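Local coordinates for iron-sulfur cluster assembly scaffold protein IscU (Streptococcus pyogenes, PDB 1SU0) that probably serves as a scaffold on which IscS assembles iron-sulfur clusters before they are handed on to other proteins, at residues C65-V79 with R124-K136. Numbering follows the deposited sequence.
Sequences CTISTASSSMMTDAV and RIKCSTLAWNALK. With ZN (zinc ion), chain B.
Met75 sets its CG over one face of Trp132 at the tight end of this contact, 3.5 Å from the centroid of the six-membered ring and almost on the ring normal. With CG anti to the backbone N (chi1 -180°), the bends at the next two torsions lift SD farther above the same face, a Met-aromatic contact, and bring CE to 3.6 Å from Ala131 CB. Phe94 of helix 84-97 stacks on the same indole, while Val79 CG1 presses on Leu135 CD2 at 3.4 Å, tip to tip. Midway the helices, running in nearly the same direction at -30°, are stitched by serines: Ser71 OG donates to Ser128 O at 2.6 Å, in the carbonyl plane on a lone pair, and Ser68 OG donates to Cys127 O from a position tilted out of the carbonyl plane. Where helix 122-139 kinks, a water accepts from Ala131 N. This helix pair belongs to the NifU-type scaffold fold, whose metal site sits at its more open end. There zinc joins Cys65 SG, at 2.6 Å, to Cys127 SG, at 2.2 Å, with Asp42 as a further ligand. Cys65 SG also takes a weak capping bond from Ser68 N, and the partly exposed Arg124 brings NH1 edge-on to within 3.7 Å of Cys65 SG.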
loop_
_atom_site.group_PDB
_atom_site.type_symbol
_atom_site.label_atom_id
_atom_site.label_comp_id
_atom_site.label_asym_id
_atom_site.label_seq_id
_atom_site.Cartn_x
_atom_site.Cartn_y
_atom_site.Cartn_z
ATOM N N CYS A 65 4.423 5.702 -10.856
ATOM C CA CYS A 65 3.666 6.938 -10.836
ATOM C C CYS A 65 3.457 7.457 -9.405
ATOM O O CYS A 65 3.699 6.746 -8.429
ATOM C CB CYS A 65 2.330 6.762 -11.594
ATOM S SG CYS A 65 1.018 5.809 -10.794
ATOM N N THR A 66 3.043 8.714 -9.296
ATOM C CA THR A 66 2.746 9.318 -8.003
ATOM C C THR A 66 1.787 8.467 -7.205
ATOM O O THR A 66 2.000 8.228 -6.021
ATOM C CB THR A 66 2.126 10.694 -8.209
ATOM O OG1 THR A 66 3.118 11.577 -8.703
ATOM C CG2 THR A 66 1.716 11.324 -6.868
ATOM N N ILE A 67 0.718 8.027 -7.862
ATOM C CA ILE A 67 -0.355 7.283 -7.209
ATOM C C ILE A 67 0.185 6.008 -6.581
ATOM O O ILE A 67 -0.120 5.695 -5.442
ATOM C CB ILE A 67 -1.437 6.897 -8.235
ATOM C CG1 ILE A 67 -2.068 8.142 -8.891
ATOM C CG2 ILE A 67 -2.485 5.934 -7.590
ATOM C CD1 ILE A 67 -2.850 9.003 -7.966
ATOM N N SER A 68 1.013 5.296 -7.335
ATOM C CA SER A 68 1.468 3.958 -6.954
ATOM C C SER A 68 2.476 3.993 -5.828
ATOM O O SER A 68 2.460 3.151 -4.968
ATOM C CB SER A 68 2.122 3.286 -8.146
ATOM O OG SER A 68 2.441 1.963 -7.796
ATOM N N THR A 69 3.364 4.974 -5.851
ATOM C CA THR A 69 4.332 5.171 -4.784
ATOM C C THR A 69 3.635 5.602 -3.507
ATOM O O THR A 69 3.874 5.034 -2.432
ATOM C CB THR A 69 5.334 6.279 -5.196
ATOM O OG1 THR A 69 6.016 5.879 -6.388
ATOM C CG2 THR A 69 6.449 6.443 -4.170
ATOM N N ALA A 70 2.795 6.633 -3.631
ATOM C CA ALA A 70 1.990 7.081 -2.514
ATOM C C ALA A 70 1.318 5.869 -1.871
ATOM O O ALA A 70 1.463 5.641 -0.702
ATOM C CB ALA A 70 0.962 8.097 -2.952
ATOM N N SER A 71 0.633 5.069 -2.669
ATOM C CA SER A 71 -0.171 3.948 -2.165
ATOM C C SER A 71 0.682 2.882 -1.473
ATOM O O SER A 71 0.263 2.310 -0.483
ATOM C CB SER A 71 -0.940 3.316 -3.310
ATOM O OG SER A 71 -1.884 2.411 -2.807
ATOM N N SER A 72 1.905 2.650 -1.969
ATOM C CA SER A 72 2.800 1.729 -1.307
ATOM C C SER A 72 3.196 2.262 0.049
ATOM O O SER A 72 3.170 1.546 1.059
ATOM C CB SER A 72 4.033 1.493 -2.166
ATOM O OG SER A 72 3.633 0.984 -3.426
ATOM N N SER A 73 3.535 3.539 0.083
ATOM C CA SER A 73 4.006 4.158 1.301
ATOM C C SER A 73 2.902 4.108 2.352
ATOM O O SER A 73 3.117 3.693 3.489
ATOM C CB SER A 73 4.467 5.578 0.983
ATOM O OG SER A 73 4.694 6.312 2.150
ATOM N N MET A 74 1.702 4.489 1.958
ATOM C CA MET A 74 0.557 4.477 2.872
ATOM C C MET A 74 0.164 3.050 3.326
ATOM O O MET A 74 -0.227 2.823 4.470
ATOM C CB MET A 74 -0.623 5.156 2.191
ATOM C CG MET A 74 -0.420 6.643 1.890
ATOM S SD MET A 74 -1.682 7.246 0.478
ATOM C CE MET A 74 -1.711 9.206 0.815
ATOM N N MET A 75 0.270 2.086 2.427
ATOM C CA MET A 75 0.035 0.687 2.772
ATOM C C MET A 75 0.928 0.249 3.957
ATOM O O MET A 75 0.438 -0.381 4.890
ATOM C CB MET A 75 0.266 -0.184 1.545
ATOM C CG MET A 75 0.044 -1.678 1.769
ATOM S SD MET A 75 1.636 -2.554 2.515
ATOM C CE MET A 75 2.943 -2.307 1.014
ATOM N N THR A 76 2.207 0.623 3.947
ATOM C CA THR A 76 3.128 0.225 5.012
ATOM C C THR A 76 2.692 0.783 6.357
ATOM O O THR A 76 2.770 0.100 7.363
ATOM C CB THR A 76 4.591 0.704 4.757
ATOM O OG1 THR A 76 4.674 2.137 4.837
ATOM C CG2 THR A 76 5.086 0.336 3.361
ATOM N N ASP A 77 2.266 2.035 6.370
ATOM C CA ASP A 77 1.816 2.650 7.588
ATOM C C ASP A 77 0.613 1.873 8.133
ATOM O O ASP A 77 0.479 1.691 9.347
ATOM C CB ASP A 77 1.374 4.090 7.333
ATOM C CG ASP A 77 2.520 5.076 7.245
ATOM O OD1 ASP A 77 3.700 4.724 7.423
ATOM O OD2 ASP A 77 2.296 6.274 7.001
ATOM N N ALA A 78 -0.263 1.435 7.229
ATOM C CA ALA A 78 -1.560 0.860 7.605
ATOM C C ALA A 78 -1.480 -0.552 8.142
ATOM O O ALA A 78 -2.393 -0.993 8.836
ATOM C CB ALA A 78 -2.521 0.870 6.407
ATOM N N VAL A 79 -0.425 -1.270 7.796
ATOM C CA VAL A 79 -0.362 -2.701 8.058
ATOM C C VAL A 79 0.677 -3.085 9.111
ATOM O O VAL A 79 0.673 -4.214 9.612
ATOM C CB VAL A 79 -0.089 -3.494 6.754
ATOM C CG1 VAL A 79 -1.144 -3.164 5.707
ATOM C CG2 VAL A 79 1.310 -3.251 6.232
ATOM N N ARG A 124 -5.844 3.710 -12.889
ATOM C CA ARG A 124 -5.144 3.940 -11.624
ATOM C C ARG A 124 -5.430 2.889 -10.519
ATOM O O ARG A 124 -4.660 2.769 -9.550
ATOM C CB ARG A 124 -5.496 5.340 -11.072
ATOM C CG ARG A 124 -5.228 6.515 -12.031
ATOM C CD ARG A 124 -3.791 6.670 -12.376
ATOM N NE ARG A 124 -3.533 7.770 -13.282
ATOM C CZ ARG A 124 -2.312 8.252 -13.524
ATOM N NH1 ARG A 124 -1.262 7.747 -12.892
ATOM N NH2 ARG A 124 -2.129 9.261 -14.375
ATOM N N ILE A 125 -6.540 2.160 -10.646
ATOM C CA ILE A 125 -6.890 1.129 -9.684
ATOM C C ILE A 125 -5.684 0.233 -9.398
ATOM O O ILE A 125 -5.267 0.069 -8.241
ATOM C CB ILE A 125 -8.066 0.266 -10.190
ATOM C CG1 ILE A 125 -9.281 1.115 -10.611
ATOM C CG2 ILE A 125 -8.472 -0.766 -9.128
ATOM C CD1 ILE A 125 -9.817 1.976 -9.573
ATOM N N LYS A 126 -5.109 -0.325 -10.460
ATOM C CA LYS A 126 -3.987 -1.253 -10.321
ATOM C C LYS A 126 -2.680 -0.549 -9.893
ATOM O O LYS A 126 -1.801 -1.182 -9.309
ATOM C CB LYS A 126 -3.801 -2.068 -11.609
ATOM C CG LYS A 126 -3.007 -3.381 -11.478
ATOM C CD LYS A 126 -3.782 -4.469 -10.702
ATOM C CE LYS A 126 -4.231 -5.609 -11.621
ATOM N NZ LYS A 126 -5.491 -5.250 -12.350
ATOM N N CYS A 127 -2.553 0.747 -10.163
ATOM C CA CYS A 127 -1.430 1.521 -9.620
ATOM C C CYS A 127 -1.495 1.472 -8.072
ATOM O O CYS A 127 -0.525 1.146 -7.372
ATOM C CB CYS A 127 -1.470 2.976 -10.125
ATOM S SG CYS A 127 -1.373 3.182 -11.952
ATOM N N SER A 128 -2.683 1.743 -7.560
ATOM C CA SER A 128 -2.916 1.812 -6.131
ATOM C C SER A 128 -2.889 0.443 -5.407
ATOM O O SER A 128 -2.417 0.342 -4.289
ATOM C CB SER A 128 -4.238 2.520 -5.914
ATOM O OG SER A 128 -5.304 1.714 -6.367
ATOM N N THR A 129 -3.329 -0.622 -6.059
ATOM C CA THR A 129 -3.407 -1.929 -5.390
ATOM C C THR A 129 -2.097 -2.714 -5.385
ATOM O O THR A 129 -1.942 -3.621 -4.577
ATOM C CB THR A 129 -4.504 -2.787 -5.985
ATOM O OG1 THR A 129 -4.243 -2.987 -7.368
ATOM C CG2 THR A 129 -5.858 -2.076 -5.932
ATOM N N LEU A 130 -1.154 -2.349 -6.239
ATOM C CA LEU A 130 0.098 -3.088 -6.375
ATOM C C LEU A 130 0.759 -3.434 -5.047
ATOM O O LEU A 130 1.108 -4.586 -4.792
ATOM C CB LEU A 130 1.086 -2.307 -7.269
ATOM C CG LEU A 130 2.469 -2.922 -7.591
ATOM C CD1 LEU A 130 2.436 -4.380 -7.950
ATOM C CD2 LEU A 130 3.115 -2.150 -8.726
ATOM N N ALA A 131 0.935 -2.438 -4.197
ATOM C CA ALA A 131 1.572 -2.647 -2.899
ATOM C C ALA A 131 0.770 -3.627 -2.045
ATOM O O ALA A 131 1.331 -4.535 -1.408
ATOM C CB ALA A 131 1.711 -1.362 -2.189
ATOM N N TRP A 132 -0.543 -3.442 -2.048
ATOM C CA TRP A 132 -1.409 -4.293 -1.265
ATOM C C TRP A 132 -1.269 -5.753 -1.670
ATOM O O TRP A 132 -1.240 -6.618 -0.817
ATOM C CB TRP A 132 -2.855 -3.809 -1.375
ATOM C CG TRP A 132 -3.038 -2.511 -0.697
ATOM C CD1 TRP A 132 -3.008 -1.272 -1.277
ATOM C CD2 TRP A 132 -3.212 -2.298 0.705
ATOM N NE1 TRP A 132 -3.164 -0.307 -0.319
ATOM C CE2 TRP A 132 -3.314 -0.907 0.905
ATOM C CE3 TRP A 132 -3.307 -3.147 1.820
ATOM C CZ2 TRP A 132 -3.502 -0.343 2.167
ATOM C CZ3 TRP A 132 -3.482 -2.584 3.079
ATOM C CH2 TRP A 132 -3.587 -1.202 3.239
ATOM N N ASN A 133 -1.121 -6.008 -2.965
ATOM C CA ASN A 133 -1.005 -7.375 -3.486
ATOM C C ASN A 133 0.369 -7.966 -3.242
ATOM O O ASN A 133 0.509 -9.172 -3.127
ATOM C CB ASN A 133 -1.368 -7.408 -4.973
ATOM C CG ASN A 133 -2.799 -6.924 -5.235
ATOM O OD1 ASN A 133 -3.235 -6.838 -6.377
ATOM N ND2 ASN A 133 -3.513 -6.555 -4.166
ATOM N N ALA A 134 1.386 -7.120 -3.136
ATOM C CA ALA A 134 2.726 -7.594 -2.778
ATOM C C ALA A 134 2.723 -7.954 -1.302
ATOM O O ALA A 134 3.511 -8.783 -0.852
ATOM C CB ALA A 134 3.798 -6.544 -3.080
ATOM N N LEU A 135 1.827 -7.322 -0.556
ATOM C CA LEU A 135 1.627 -7.667 0.829
ATOM C C LEU A 135 0.925 -9.008 0.916
ATOM O O LEU A 135 1.379 -9.885 1.641
ATOM C CB LEU A 135 0.800 -6.595 1.546
ATOM C CG LEU A 135 0.553 -6.862 3.027
ATOM C CD1 LEU A 135 1.856 -7.125 3.745
ATOM C CD2 LEU A 135 -0.153 -5.683 3.651
ATOM N N LYS A 136 -0.180 -9.169 0.186
ATOM C CA LYS A 136 -0.940 -10.426 0.197
ATOM C C LYS A 136 -0.012 -11.627 -0.017
ATOM O O LYS A 136 -0.111 -12.649 0.672
ATOM C CB LYS A 136 -2.003 -10.414 -0.898
ATOM C CG LYS A 136 -3.237 -9.537 -0.602
ATOM C CD LYS A 136 -4.345 -9.961 -1.549
ATOM C CE LYS A 136 -5.494 -9.003 -1.611
ATOM N NZ LYS A 136 -6.248 -9.303 -2.871
HETATM ZN ZN ZN B . 0.819 3.627 -12.109
HETATM O O HOH W 1 1.027 0.477 -4.738
HETATM O O HOH W 2 -2.417 2.573 -0.068
#